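Local coordinates for protein tricorn protease (Thermoplasma acidophilum, PDB 1K32) that probably cleaves peptides as a hexameric serine protease of the S41 family, working downstream of the proteasome and gated by beta-propeller domains, at residues G354-D359 against M663-W668; H657-Q662 against R973-T978; R693-L698 against S706-E711. All coordinates share one frame; numbering follows the deposited sequence.

In the fold
All three contacts lie on one side of the chain's centre, around the three helices of the tricorn protease C1 range. Interactions 1 and 2 share helix 656-674, with centres about 10 Å apart. Interaction 3, where the loop after helix 678-693 packs on helix 702-714, has its centre about 12 Å from that of interaction 2 and 15 Å from that of interaction 1. In sequence the propeller hairpin 354-359 comes first, then the helix, then 693-711, and the S41 loop 973-978 last, so interaction 3 is nested inside the loop closed by interaction 2. The helix thus joins a propeller blade to the peptidase domain, while 693-698 and 706-711 pack beside it through Tyr664, Ala667, Val696 and Ile709.

Interaction 1: G354-D359 against M663-W668; sequences GTREGD and MYDEAW
Arg356 alone makes the contact from 354-359, reaching Asp665 and Trp668 on one face of helix 656-674. Ahead of it, Thr355 shapes the turn: its N bonds to Gly358 O at 2.9 Å, and its OG1 accepts from Glu357 N at 3.2 Å, which makes an ST turn that a hydroxyl on a short side chain is well suited to form. The Arg356 side chain leaves with CG anti to the backbone N (chi1 -170°) and stays extended as far as NE, long enough to cross the Asp665 side chain at about a right angle. Its methylene CD sits 3.3 Å from Asp665 OD1, whereas NE is 3.8 Å from Asp665 OD2, a long salt bridge; OD2 also has a hydrogen bond with Tyr689 OH. Further out, Arg356 NH1 comes within 3.7 Å of Trp668 CZ3, approaching obliquely although the guanidinium and indole planes are only 14° apart. Tyr689 takes a cation-pi contact from the same arginine and meets the Trp668 ring edge-to-face, while Trp668 NE1 bonds to Ser685 O. After Glu357, Gly358 takes backbone angles that would jam a CB against the preceding carbonyl, so glycine suits this place. Thr355 to Gly358 form the type I turn of a two-residue beta hairpin, joining the two middle strands of a four-stranded beta-propeller blade.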
ATOM      1  N   GLY A 354      -5.366  -8.233  52.599  1.00 23.91           N
ATOM      2  CA  GLY A 354      -5.603  -9.436  53.360  1.00 23.72           C
ATOM      3  C   GLY A 354      -4.650  -9.571  54.526  1.00 25.55           C
ATOM      4  O   GLY A 354      -3.463  -9.253  54.425  1.00 24.30           O
ATOM      5  N   THR A 355      -5.193 -10.038  55.641  1.00 26.72           N
ATOM      6  CA  THR A 355      -4.433 -10.246  56.864  1.00 29.20           C
ATOM      7  C   THR A 355      -4.835 -11.615  57.380  1.00 29.89           C
ATOM      8  O   THR A 355      -5.661 -12.299  56.784  1.00 27.99           O
ATOM      9  CB  THR A 355      -4.789  -9.204  57.948  1.00 30.58           C
ATOM     10  OG1 THR A 355      -6.163  -9.360  58.329  1.00 32.57           O
ATOM     11  CG2 THR A 355      -4.589  -7.797  57.427  1.00 32.48           C
ATOM     12  N   ARG A 356      -4.260 -12.005  58.503  1.00 31.05           N
ATOM     13  CA  ARG A 356      -4.582 -13.290  59.088  1.00 33.69           C
ATOM     14  C   ARG A 356      -6.068 -13.344  59.479  1.00 31.42           C
ATOM     15  O   ARG A 356      -6.649 -14.419  59.558  1.00 31.23           O
ATOM     16  CB  ARG A 356      -3.676 -13.520  60.303  1.00 37.02           C
ATOM     17  CG  ARG A 356      -3.724 -14.912  60.889  1.00 43.51           C
ATOM     18  CD  ARG A 356      -2.489 -15.169  61.748  1.00 45.40           C
ATOM     19  NE  ARG A 356      -2.657 -16.329  62.614  1.00 48.05           N
ATOM     20  CZ  ARG A 356      -3.414 -16.334  63.704  1.00 50.51           C
ATOM     21  NH1 ARG A 356      -3.518 -17.437  64.436  1.00 51.61           N
ATOM     22  NH2 ARG A 356      -4.057 -15.230  64.068  1.00 50.86           N
ATOM     23  N   GLU A 357      -6.685 -12.185  59.689  1.00 30.22           N
ATOM     24  CA  GLU A 357      -8.097 -12.134  60.085  1.00 31.61           C
ATOM     25  C   GLU A 357      -9.080 -12.214  58.920  1.00 28.85           C
ATOM     26  O   GLU A 357     -10.224 -12.591  59.103  1.00 27.59           O
ATOM     27  CB  GLU A 357      -8.384 -10.863  60.895  1.00 32.76           C
ATOM     28  CG  GLU A 357      -7.574 -10.763  62.176  1.00 38.63           C
ATOM     29  CD  GLU A 357      -7.808 -11.945  63.095  1.00 43.85           C
ATOM     30  OE1 GLU A 357      -7.039 -12.117  64.066  1.00 46.65           O
ATOM     31  OE2 GLU A 357      -8.770 -12.705  62.852  1.00 47.54           O
ATOM     32  N   GLY A 358      -8.633 -11.855  57.723  1.00 28.50           N
ATOM     33  CA  GLY A 358      -9.519 -11.905  56.572  1.00 27.33           C
ATOM     34  C   GLY A 358      -9.171 -10.831  55.570  1.00 24.10           C
ATOM     35  O   GLY A 358      -8.081 -10.275  55.624  1.00 26.60           O
ATOM     36  N   ASP A 359     -10.089 -10.517  54.664  1.00 23.86           N
ATOM     37  CA  ASP A 359      -9.814  -9.513  53.642  1.00 23.98           C
ATOM     38  C   ASP A 359     -10.587  -8.235  53.914  1.00 25.05           C
ATOM     39  O   ASP A 359     -11.730  -8.277  54.375  1.00 24.85           O
ATOM     40  CB  ASP A 359     -10.160 -10.068  52.257  1.00 22.70           C
ATOM     41  CG  ASP A 359      -9.152 -11.118  51.768  1.00 24.46           C
ATOM     42  OD1 ASP A 359      -9.527 -11.927  50.898  1.00 24.62           O
ATOM     43  OD2 ASP A 359      -7.993 -11.134  52.237  1.00 21.15           O
ATOM     44  N   MET A 663       3.507 -15.894  55.120  1.00 19.29           N
ATOM     45  CA  MET A 663       3.249 -17.126  54.359  1.00 18.33           C
ATOM     46  C   MET A 663       2.845 -18.306  55.243  1.00 17.59           C
ATOM     47  O   MET A 663       1.961 -19.073  54.886  1.00 15.14           O
ATOM     48  CB  MET A 663       4.479 -17.492  53.517  1.00 19.20           C
ATOM     49  CG  MET A 663       4.734 -16.518  52.381  1.00 21.80           C
ATOM     50  SD  MET A 663       6.413 -16.590  51.685  1.00 28.29           S
ATOM     51  CE  MET A 663       6.240 -17.972  50.527  1.00 25.83           C
ATOM     52  N   TYR A 664       3.500 -18.462  56.389  1.00 17.09           N
ATOM     53  CA  TYR A 664       3.134 -19.545  57.297  1.00 17.53           C
ATOM     54  C   TYR A 664       1.698 -19.288  57.755  1.00 17.77           C
ATOM     55  O   TYR A 664       0.856 -20.185  57.727  1.00 19.76           O
ATOM     56  CB  TYR A 664       4.061 -19.570  58.514  1.00 18.57           C
ATOM     57  CG  TYR A 664       3.557 -20.496  59.592  1.00 17.96           C
ATOM     58  CD1 TYR A 664       3.668 -21.882  59.449  1.00 17.53           C
ATOM     59  CD2 TYR A 664       2.861 -19.990  60.709  1.00 16.80           C
ATOM     60  CE1 TYR A 664       3.094 -22.756  60.384  1.00 18.73           C
ATOM     61  CE2 TYR A 664       2.280 -20.853  61.646  1.00 17.69           C
ATOM     62  CZ  TYR A 664       2.398 -22.234  61.476  1.00 18.17           C
ATOM     63  OH  TYR A 664       1.809 -23.099  62.367  1.00 18.30           O
ATOM     64  N   ASP A 665       1.425 -18.058  58.184  1.00 18.12           N
ATOM     65  CA  ASP A 665       0.082 -17.695  58.624  1.00 19.77           C
ATOM     66  C   ASP A 665      -0.962 -18.016  57.537  1.00 18.53           C
ATOM     67  O   ASP A 665      -1.979 -18.644  57.822  1.00 18.63           O
ATOM     68  CB  ASP A 665       0.026 -16.210  58.996  1.00 19.43           C
ATOM     69  CG  ASP A 665       0.518 -15.939  60.409  1.00 23.64           C
ATOM     70  OD1 ASP A 665       0.643 -14.751  60.755  1.00 23.21           O
ATOM     71  OD2 ASP A 665       0.768 -16.901  61.176  1.00 24.38           O
ATOM     72  N   GLU A 666      -0.704 -17.615  56.295  1.00 19.70           N
ATOM     73  CA  GLU A 666      -1.656 -17.897  55.212  1.00 20.97           C
ATOM     74  C   GLU A 666      -1.790 -19.396  54.933  1.00 20.96           C
ATOM     75  O   GLU A 666      -2.894 -19.890  54.680  1.00 19.55           O
ATOM     76  CB  GLU A 666      -1.260 -17.164  53.919  1.00 21.97           C
ATOM     77  CG  GLU A 666      -2.325 -17.267  52.835  1.00 23.97           C
ATOM     78  CD  GLU A 666      -2.295 -16.126  51.822  1.00 26.01           C
ATOM     79  OE1 GLU A 666      -3.377 -15.801  51.273  1.00 26.65           O
ATOM     80  OE2 GLU A 666      -1.203 -15.566  51.562  1.00 26.70           O
ATOM     81  N   ALA A 667      -0.671 -20.120  54.977  1.00 20.81           N
ATOM     82  CA  ALA A 667      -0.686 -21.567  54.739  1.00 20.57           C
ATOM     83  C   ALA A 667      -1.530 -22.241  55.819  1.00 19.38           C
ATOM     84  O   ALA A 667      -2.321 -23.131  55.541  1.00 18.34           O
ATOM     85  CB  ALA A 667       0.737 -22.124  54.772  1.00 19.26           C
ATOM     86  N   TRP A 668      -1.345 -21.800  57.056  1.00 20.18           N
ATOM     87  CA  TRP A 668      -2.086 -22.330  58.198  1.00 18.82           C
ATOM     88  C   TRP A 668      -3.585 -22.003  58.044  1.00 19.14           C
ATOM     89  O   TRP A 668      -4.435 -22.868  58.237  1.00 17.32           O
ATOM     90  CB  TRP A 668      -1.515 -21.709  59.485  1.00 20.00           C
ATOM     91  CG  TRP A 668      -2.278 -22.015  60.733  1.00 21.45           C
ATOM     92  CD1 TRP A 668      -2.138 -23.105  61.534  1.00 21.19           C
ATOM     93  CD2 TRP A 668      -3.327 -21.229  61.300  1.00 22.00           C
ATOM     94  NE1 TRP A 668      -3.042 -23.055  62.574  1.00 21.77           N
ATOM     95  CE2 TRP A 668      -3.785 -21.909  62.452  1.00 22.29           C
ATOM     96  CE3 TRP A 668      -3.929 -20.010  60.946  1.00 23.14           C
ATOM     97  CZ2 TRP A 668      -4.819 -21.412  63.256  1.00 22.21           C
ATOM     98  CZ3 TRP A 668      -4.956 -19.517  61.742  1.00 24.29           C
ATOM     99  CH2 TRP A 668      -5.391 -20.220  62.887  1.00 23.93           C
TER

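Interaction 2: H657-Q662 against R973-T978; sequences HEEFLQ and RLIDGT
Asp976 OD1, one residue beyond the Ile975 that meets Glu659 and Gln662, is gripped twice by Thr978. The hydroxyl OG1 of Thr978 donates to it at 2.6 Å, on the syn side and near the carboxylate plane, while Thr978 N, at 3.1 Å from OD1, comes from above that plane, 57° out of it. The second bond makes an Asx turn, laid over a type I beta turn from Leu974 to Gly977 in the S41 loop. Gly977 suits its place because a side chain there would be jammed against the preceding carbonyl. The other carboxylate oxygen, OD2, forms a salt bridge with Arg702, which also bonds to Thr978 OG1 and so braces the turn from the C1 side.

Held this way, the turn presents Ile975 to helix 656-674. Its CG1 lies between the backbone N and the carbonyl carbon (chi1 58°), and the extended branch carries CD1 to 3.7 Å from Glu659 CG. Glu659 lays its aliphatic part along the methyl and spends its charge on Arg316. CD1 also lies 3.8 Å from Gln662 OE1, beside the amide whose NE2 is bonded to Glu666. Replaced by alanine, this residue would lose both branches beyond CB, which would probably open a gap against Glu659 CG and beside Gln662 OE1. The polar link is indirect: one water donates to Gln662 OE1 at 2.7 Å and accepts from Ile975 N at 2.8 Å.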
ATOM      1  N   HIS A 657      12.051 -12.446  56.725  1.00 27.11           N
ATOM      2  CA  HIS A 657      11.309 -12.834  57.915  1.00 28.46           C
ATOM      3  C   HIS A 657       9.860 -12.335  57.869  1.00 26.21           C
ATOM      4  O   HIS A 657       8.961 -13.061  58.278  1.00 23.98           O
ATOM      5  CB  HIS A 657      12.024 -12.398  59.215  1.00 32.68           C
ATOM      6  CG  HIS A 657      11.914 -10.941  59.536  1.00 36.65           C
ATOM      7  ND1 HIS A 657      12.873 -10.021  59.169  1.00 39.57           N
ATOM      8  CD2 HIS A 657      10.977 -10.249  60.227  1.00 39.93           C
ATOM      9  CE1 HIS A 657      12.531  -8.826  59.620  1.00 40.95           C
ATOM     10  NE2 HIS A 657      11.385  -8.936  60.265  1.00 39.88           N
ATOM     11  N   GLU A 658       9.617 -11.133  57.344  1.00 24.19           N
ATOM     12  CA  GLU A 658       8.237 -10.645  57.273  1.00 26.36           C
ATOM     13  C   GLU A 658       7.432 -11.541  56.318  1.00 24.96           C
ATOM     14  O   GLU A 658       6.310 -11.949  56.623  1.00 25.50           O
ATOM     15  CB  GLU A 658       8.169  -9.183  56.789  1.00 29.35           C
ATOM     16  CG  GLU A 658       8.545  -9.015  55.322  1.00 35.51           C
ATOM     17  CD  GLU A 658       8.077  -7.707  54.704  1.00 39.13           C
ATOM     18  OE1 GLU A 658       8.401  -7.481  53.509  1.00 34.24           O
ATOM     19  OE2 GLU A 658       7.390  -6.921  55.405  1.00 41.04           O
ATOM     20  N   GLU A 659       8.015 -11.859  55.168  1.00 22.54           N
ATOM     21  CA  GLU A 659       7.346 -12.712  54.188  1.00 23.32           C
ATOM     22  C   GLU A 659       7.094 -14.129  54.710  1.00 21.85           C
ATOM     23  O   GLU A 659       6.008 -14.679  54.507  1.00 21.58           O
ATOM     24  CB  GLU A 659       8.150 -12.770  52.880  1.00 21.97           C
ATOM     25  CG  GLU A 659       8.029 -11.515  52.009  1.00 22.39           C
ATOM     26  CD  GLU A 659       8.630 -11.696  50.604  1.00 25.72           C
ATOM     27  OE1 GLU A 659       8.383 -10.841  49.721  1.00 25.66           O
ATOM     28  OE2 GLU A 659       9.349 -12.692  50.374  1.00 25.85           O
ATOM     29  N   PHE A 660       8.079 -14.708  55.394  1.00 20.31           N
ATOM     30  CA  PHE A 660       7.934 -16.061  55.946  1.00 21.89           C
ATOM     31  C   PHE A 660       6.832 -16.155  56.993  1.00 21.63           C
ATOM     32  O   PHE A 660       6.145 -17.178  57.095  1.00 19.54           O
ATOM     33  CB  PHE A 660       9.257 -16.547  56.557  1.00 21.83           C
ATOM     34  CG  PHE A 660      10.285 -16.997  55.531  1.00 23.35           C
ATOM     35  CD1 PHE A 660      10.067 -16.815  54.167  1.00 20.77           C
ATOM     36  CD2 PHE A 660      11.464 -17.625  55.942  1.00 21.82           C
ATOM     37  CE1 PHE A 660      11.017 -17.260  53.213  1.00 23.64           C
ATOM     38  CE2 PHE A 660      12.417 -18.071  55.005  1.00 24.77           C
ATOM     39  CZ  PHE A 660      12.191 -17.888  53.634  1.00 22.19           C
ATOM     40  N   LEU A 661       6.680 -15.101  57.787  1.00 20.26           N
ATOM     41  CA  LEU A 661       5.642 -15.084  58.805  1.00 23.57           C
ATOM     42  C   LEU A 661       4.293 -14.977  58.111  1.00 21.43           C
ATOM     43  O   LEU A 661       3.365 -15.703  58.441  1.00 21.62           O
ATOM     44  CB  LEU A 661       5.828 -13.895  59.754  1.00 26.54           C
ATOM     45  CG  LEU A 661       5.549 -14.160  61.236  1.00 33.43           C
ATOM     46  CD1 LEU A 661       5.405 -12.813  61.950  1.00 34.00           C
ATOM     47  CD2 LEU A 661       4.276 -15.003  61.421  1.00 32.13           C
ATOM     48  N   GLN A 662       4.187 -14.078  57.134  1.00 23.60           N
ATOM     49  CA  GLN A 662       2.925 -13.902  56.405  1.00 21.35           C
ATOM     50  C   GLN A 662       2.518 -15.171  55.654  1.00 22.47           C
ATOM     51  O   GLN A 662       1.324 -15.498  55.588  1.00 21.74           O
ATOM     52  CB  GLN A 662       3.031 -12.732  55.424  1.00 21.15           C
ATOM     53  CG  GLN A 662       1.714 -12.324  54.731  1.00 22.35           C
ATOM     54  CD  GLN A 662       1.345 -13.212  53.544  1.00 25.08           C
ATOM     55  OE1 GLN A 662       2.214 -13.845  52.928  1.00 22.41           O
ATOM     56  NE2 GLN A 662       0.048 -13.251  53.207  1.00 22.18           N
ATOM     57  N   ARG A 973      -2.608 -18.781  45.734  1.00 26.65           N
ATOM     58  CA  ARG A 973      -1.170 -19.018  45.765  1.00 28.07           C
ATOM     59  C   ARG A 973      -0.591 -18.101  46.833  1.00 25.54           C
ATOM     60  O   ARG A 973      -1.198 -17.092  47.166  1.00 25.05           O
ATOM     61  CB  ARG A 973      -0.532 -18.646  44.425  1.00 29.74           C
ATOM     62  CG  ARG A 973      -1.020 -19.433  43.239  1.00 35.49           C
ATOM     63  CD  ARG A 973      -0.217 -19.048  42.005  1.00 38.97           C
ATOM     64  NE  ARG A 973      -0.236 -20.099  40.991  1.00 43.50           N
ATOM     65  CZ  ARG A 973       0.786 -20.376  40.187  1.00 46.05           C
ATOM     66  NH1 ARG A 973       0.686 -21.350  39.290  1.00 48.37           N
ATOM     67  NH2 ARG A 973       1.915 -19.686  40.285  1.00 48.18           N
ATOM     68  N   LEU A 974       0.576 -18.445  47.364  1.00 24.24           N
ATOM     69  CA  LEU A 974       1.214 -17.593  48.356  1.00 22.91           C
ATOM     70  C   LEU A 974       1.842 -16.460  47.542  1.00 23.48           C
ATOM     71  O   LEU A 974       1.847 -16.512  46.305  1.00 23.62           O
ATOM     72  CB  LEU A 974       2.276 -18.374  49.135  1.00 22.66           C
ATOM     73  CG  LEU A 974       1.800 -19.649  49.855  1.00 22.16           C
ATOM     74  CD1 LEU A 974       2.979 -20.282  50.590  1.00 22.84           C
ATOM     75  CD2 LEU A 974       0.672 -19.322  50.833  1.00 19.17           C
ATOM     76  N   ILE A 975       2.345 -15.432  48.214  1.00 22.52           N
ATOM     77  CA  ILE A 975       2.947 -14.293  47.519  1.00 22.29           C
ATOM     78  C   ILE A 975       4.133 -14.636  46.606  1.00 22.53           C
ATOM     79  O   ILE A 975       4.477 -13.859  45.719  1.00 21.92           O
ATOM     80  CB  ILE A 975       3.421 -13.219  48.518  1.00 23.43           C
ATOM     81  CG1 ILE A 975       4.425 -13.842  49.493  1.00 22.24           C
ATOM     82  CG2 ILE A 975       2.208 -12.607  49.256  1.00 23.17           C
ATOM     83  CD1 ILE A 975       4.967 -12.879  50.497  1.00 22.53           C
ATOM     84  N   ASP A 976       4.768 -15.784  46.818  1.00 22.28           N
ATOM     85  CA  ASP A 976       5.909 -16.165  45.987  1.00 21.85           C
ATOM     86  C   ASP A 976       5.515 -17.153  44.873  1.00 22.09           C
ATOM     87  O   ASP A 976       6.375 -17.779  44.254  1.00 21.13           O
ATOM     88  CB  ASP A 976       7.004 -16.777  46.867  1.00 23.54           C
ATOM     89  CG  ASP A 976       6.681 -18.198  47.303  1.00 23.91           C
ATOM     90  OD1 ASP A 976       5.480 -18.508  47.476  1.00 22.88           O
ATOM     91  OD2 ASP A 976       7.629 -19.000  47.479  1.00 24.09           O
ATOM     92  N   GLY A 977       4.214 -17.297  44.626  1.00 20.61           N
ATOM     93  CA  GLY A 977       3.758 -18.203  43.586  1.00 21.20           C
ATOM     94  C   GLY A 977       3.440 -19.619  44.047  1.00 21.64           C
ATOM     95  O   GLY A 977       2.882 -20.407  43.285  1.00 22.92           O
ATOM     96  N   THR A 978       3.772 -19.949  45.293  1.00 22.75           N
ATOM     97  CA  THR A 978       3.528 -21.298  45.824  1.00 21.23           C
ATOM     98  C   THR A 978       2.055 -21.729  45.801  1.00 21.63           C
ATOM     99  O   THR A 978       1.170 -21.004  46.267  1.00 21.03           O
ATOM    100  CB  THR A 978       4.025 -21.430  47.295  1.00 22.19           C
ATOM    101  OG1 THR A 978       5.420 -21.132  47.373  1.00 18.86           O
ATOM    102  CG2 THR A 978       3.785 -22.868  47.823  1.00 21.89           C
TER
HETATM  103  O   HOH W   1       1.715 -15.606  50.896  1.00 24.35           O

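Interaction 3: R693-L698 against S706-E711; sequences RNLVPL and SNVIVE
The connection between helix 678-693 and helix 702-714 folds back against the second helix, and Leu695 and Val696 meet Val708 there. Backbones come close at this point, with Leu695 CA 6.8 Å from Val708 CA, a spacing that small beta-branched valine fills without pushing the two apart. Both methyls of Val708 take part. CG1 stands anti to the backbone N (chi1 178°) and CG2 anti to the carbonyl carbon, an orientation that turns both methyls toward the loop, where they straddle Leu695 CB and CG1 alone also nears Val696. CG2 lies 3.8 Å from Leu695 CB and CG1 4.1 Å from that same CB, so the leucine is touched at the root of its side chain while the residue also packs on Tyr247. From Val708 CG1 to Val696 CG2 the distance is 4.4 Å, a looser approach. In the C1 fold Val696 sits between two helices: besides Val708 it covers Tyr664 of helix 656-674, and Val708 is in turn flanked by Tyr692 and Cys699. The three helices thereby share an apolar interior through this loop. A short 3-10 segment, 696-698, sets the loop's shape; Leu698 N bonds to Leu695 O at 3.0 Å, and Pro697, lacking an N-H to satisfy, fits readily at its second position. One helical turn beyond Val708, the carboxylate of Glu711 makes salt bridges with Lys177 and Arg250.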
ATOM      1  N   ARG A 693       4.554 -22.271  64.269  1.00 19.81           N
ATOM      2  CA  ARG A 693       4.818 -20.846  64.145  1.00 22.46           C
ATOM      3  C   ARG A 693       6.153 -20.543  64.847  1.00 21.29           C
ATOM      4  O   ARG A 693       6.869 -19.632  64.457  1.00 22.34           O
ATOM      5  CB  ARG A 693       3.673 -20.040  64.778  1.00 25.61           C
ATOM      6  CG  ARG A 693       3.820 -18.528  64.653  1.00 30.24           C
ATOM      7  CD  ARG A 693       4.446 -17.936  65.892  1.00 34.98           C
ATOM      8  NE  ARG A 693       4.584 -16.483  65.802  1.00 40.83           N
ATOM      9  CZ  ARG A 693       5.592 -15.859  65.197  1.00 41.77           C
ATOM     10  NH1 ARG A 693       5.625 -14.535  65.166  1.00 40.54           N
ATOM     11  NH2 ARG A 693       6.575 -16.558  64.640  1.00 41.58           N
ATOM     12  N   ASN A 694       6.503 -21.323  65.865  1.00 20.57           N
ATOM     13  CA  ASN A 694       7.759 -21.086  66.582  1.00 23.17           C
ATOM     14  C   ASN A 694       9.005 -21.459  65.779  1.00 23.40           C
ATOM     15  O   ASN A 694      10.111 -20.988  66.069  1.00 22.61           O
ATOM     16  CB  ASN A 694       7.781 -21.837  67.917  1.00 24.03           C
ATOM     17  CG  ASN A 694       6.854 -21.214  68.954  1.00 26.31           C
ATOM     18  OD1 ASN A 694       6.570 -20.021  68.905  1.00 25.95           O
ATOM     19  ND2 ASN A 694       6.393 -22.019  69.898  1.00 24.06           N
ATOM     20  N   LEU A 695       8.838 -22.311  64.778  1.00 21.60           N
ATOM     21  CA  LEU A 695       9.980 -22.705  63.955  1.00 22.53           C
ATOM     22  C   LEU A 695      10.206 -21.720  62.821  1.00 22.80           C
ATOM     23  O   LEU A 695      11.263 -21.709  62.205  1.00 22.50           O
ATOM     24  CB  LEU A 695       9.755 -24.083  63.352  1.00 20.71           C
ATOM     25  CG  LEU A 695       9.587 -25.239  64.328  1.00 22.65           C
ATOM     26  CD1 LEU A 695       9.330 -26.506  63.520  1.00 20.88           C
ATOM     27  CD2 LEU A 695      10.842 -25.368  65.217  1.00 20.49           C
ATOM     28  N   VAL A 696       9.203 -20.899  62.540  1.00 24.34           N
ATOM     29  CA  VAL A 696       9.315 -19.937  61.454  1.00 24.95           C
ATOM     30  C   VAL A 696      10.533 -19.019  61.559  1.00 25.86           C
ATOM     31  O   VAL A 696      11.239 -18.822  60.571  1.00 23.66           O
ATOM     32  CB  VAL A 696       8.038 -19.103  61.340  1.00 25.02           C
ATOM     33  CG1 VAL A 696       8.198 -18.028  60.267  1.00 25.28           C
ATOM     34  CG2 VAL A 696       6.867 -20.024  60.991  1.00 23.83           C
ATOM     35  N   PRO A 697      10.796 -18.444  62.750  1.00 27.48           N
ATOM     36  CA  PRO A 697      11.971 -17.561  62.851  1.00 27.97           C
ATOM     37  C   PRO A 697      13.325 -18.265  62.642  1.00 26.21           C
ATOM     38  O   PRO A 697      14.336 -17.612  62.387  1.00 27.01           O
ATOM     39  CB  PRO A 697      11.820 -16.927  64.240  1.00 28.50           C
ATOM     40  CG  PRO A 697      10.993 -17.935  65.004  1.00 32.27           C
ATOM     41  CD  PRO A 697       9.992 -18.409  63.986  1.00 27.62           C
ATOM     42  N   LEU A 698      13.340 -19.592  62.734  1.00 25.40           N
ATOM     43  CA  LEU A 698      14.579 -20.348  62.521  1.00 24.58           C
ATOM     44  C   LEU A 698      14.851 -20.499  61.015  1.00 23.76           C
ATOM     45  O   LEU A 698      15.964 -20.799  60.610  1.00 23.05           O
ATOM     46  CB  LEU A 698      14.490 -21.752  63.130  1.00 23.31           C
ATOM     47  CG  LEU A 698      14.021 -21.960  64.569  1.00 27.70           C
ATOM     48  CD1 LEU A 698      14.192 -23.426  64.940  1.00 29.92           C
ATOM     49  CD2 LEU A 698      14.820 -21.098  65.521  1.00 29.61           C
ATOM     50  N   SER A 706       9.462 -24.466  53.859  1.00 21.47           N
ATOM     51  CA  SER A 706       8.703 -25.606  53.360  1.00 20.48           C
ATOM     52  C   SER A 706       8.673 -26.735  54.381  1.00 21.55           C
ATOM     53  O   SER A 706       7.627 -27.333  54.630  1.00 21.51           O
ATOM     54  CB  SER A 706       9.324 -26.119  52.055  1.00 21.62           C
ATOM     55  OG  SER A 706       8.804 -27.385  51.711  1.00 21.66           O
ATOM     56  N   ASN A 707       9.823 -27.034  54.969  1.00 20.20           N
ATOM     57  CA  ASN A 707       9.885 -28.095  55.959  1.00 22.11           C
ATOM     58  C   ASN A 707       8.891 -27.832  57.086  1.00 21.47           C
ATOM     59  O   ASN A 707       8.234 -28.755  57.574  1.00 22.76           O
ATOM     60  CB  ASN A 707      11.303 -28.207  56.540  1.00 22.42           C
ATOM     61  CG  ASN A 707      12.266 -28.924  55.598  1.00 24.91           C
ATOM     62  OD1 ASN A 707      12.754 -28.359  54.599  1.00 25.79           O
ATOM     63  ND2 ASN A 707      12.541 -30.175  55.910  1.00 21.52           N
ATOM     64  N   VAL A 708       8.790 -26.576  57.498  1.00 18.30           N
ATOM     65  CA  VAL A 708       7.884 -26.206  58.575  1.00 20.78           C
ATOM     66  C   VAL A 708       6.437 -26.276  58.117  1.00 20.62           C
ATOM     67  O   VAL A 708       5.612 -26.907  58.775  1.00 19.47           O
ATOM     68  CB  VAL A 708       8.196 -24.778  59.099  1.00 21.96           C
ATOM     69  CG1 VAL A 708       7.200 -24.375  60.200  1.00 19.56           C
ATOM     70  CG2 VAL A 708       9.658 -24.729  59.627  1.00 20.19           C
ATOM     71  N   ILE A 709       6.135 -25.655  56.980  1.00 18.55           N
ATOM     72  CA  ILE A 709       4.762 -25.654  56.469  1.00 19.92           C
ATOM     73  C   ILE A 709       4.219 -27.054  56.209  1.00 19.96           C
ATOM     74  O   ILE A 709       3.074 -27.360  56.545  1.00 19.24           O
ATOM     75  CB  ILE A 709       4.644 -24.829  55.165  1.00 18.93           C
ATOM     76  CG1 ILE A 709       4.670 -23.336  55.503  1.00 20.25           C
ATOM     77  CG2 ILE A 709       3.354 -25.190  54.419  1.00 19.35           C
ATOM     78  CD1 ILE A 709       4.534 -22.429  54.324  1.00 17.59           C
ATOM     79  N   VAL A 710       5.046 -27.898  55.599  1.00 19.66           N
ATOM     80  CA  VAL A 710       4.633 -29.248  55.277  1.00 18.52           C
ATOM     81  C   VAL A 710       4.315 -30.060  56.524  1.00 17.67           C
ATOM     82  O   VAL A 710       3.356 -30.818  56.515  1.00 15.13           O
ATOM     83  CB  VAL A 710       5.722 -29.978  54.443  1.00 20.66           C
ATOM     84  CG1 VAL A 710       5.361 -31.446  54.287  1.00 19.20           C
ATOM     85  CG2 VAL A 710       5.845 -29.317  53.074  1.00 18.25           C
ATOM     86  N   GLU A 711       5.133 -29.916  57.573  1.00 16.99           N
ATOM     87  CA  GLU A 711       4.905 -30.633  58.828  1.00 19.41           C
ATOM     88  C   GLU A 711       3.568 -30.195  59.423  1.00 19.17           C
ATOM     89  O   GLU A 711       2.804 -31.030  59.894  1.00 17.14           O
ATOM     90  CB  GLU A 711       6.033 -30.360  59.840  1.00 20.61           C
ATOM     91  CG  GLU A 711       7.371 -31.051  59.537  1.00 20.40           C
ATOM     92  CD  GLU A 711       7.407 -32.511  59.973  1.00 23.84           C
ATOM     93  OE1 GLU A 711       8.457 -33.164  59.792  1.00 25.87           O
ATOM     94  OE2 GLU A 711       6.393 -33.010  60.507  1.00 23.85           O
TER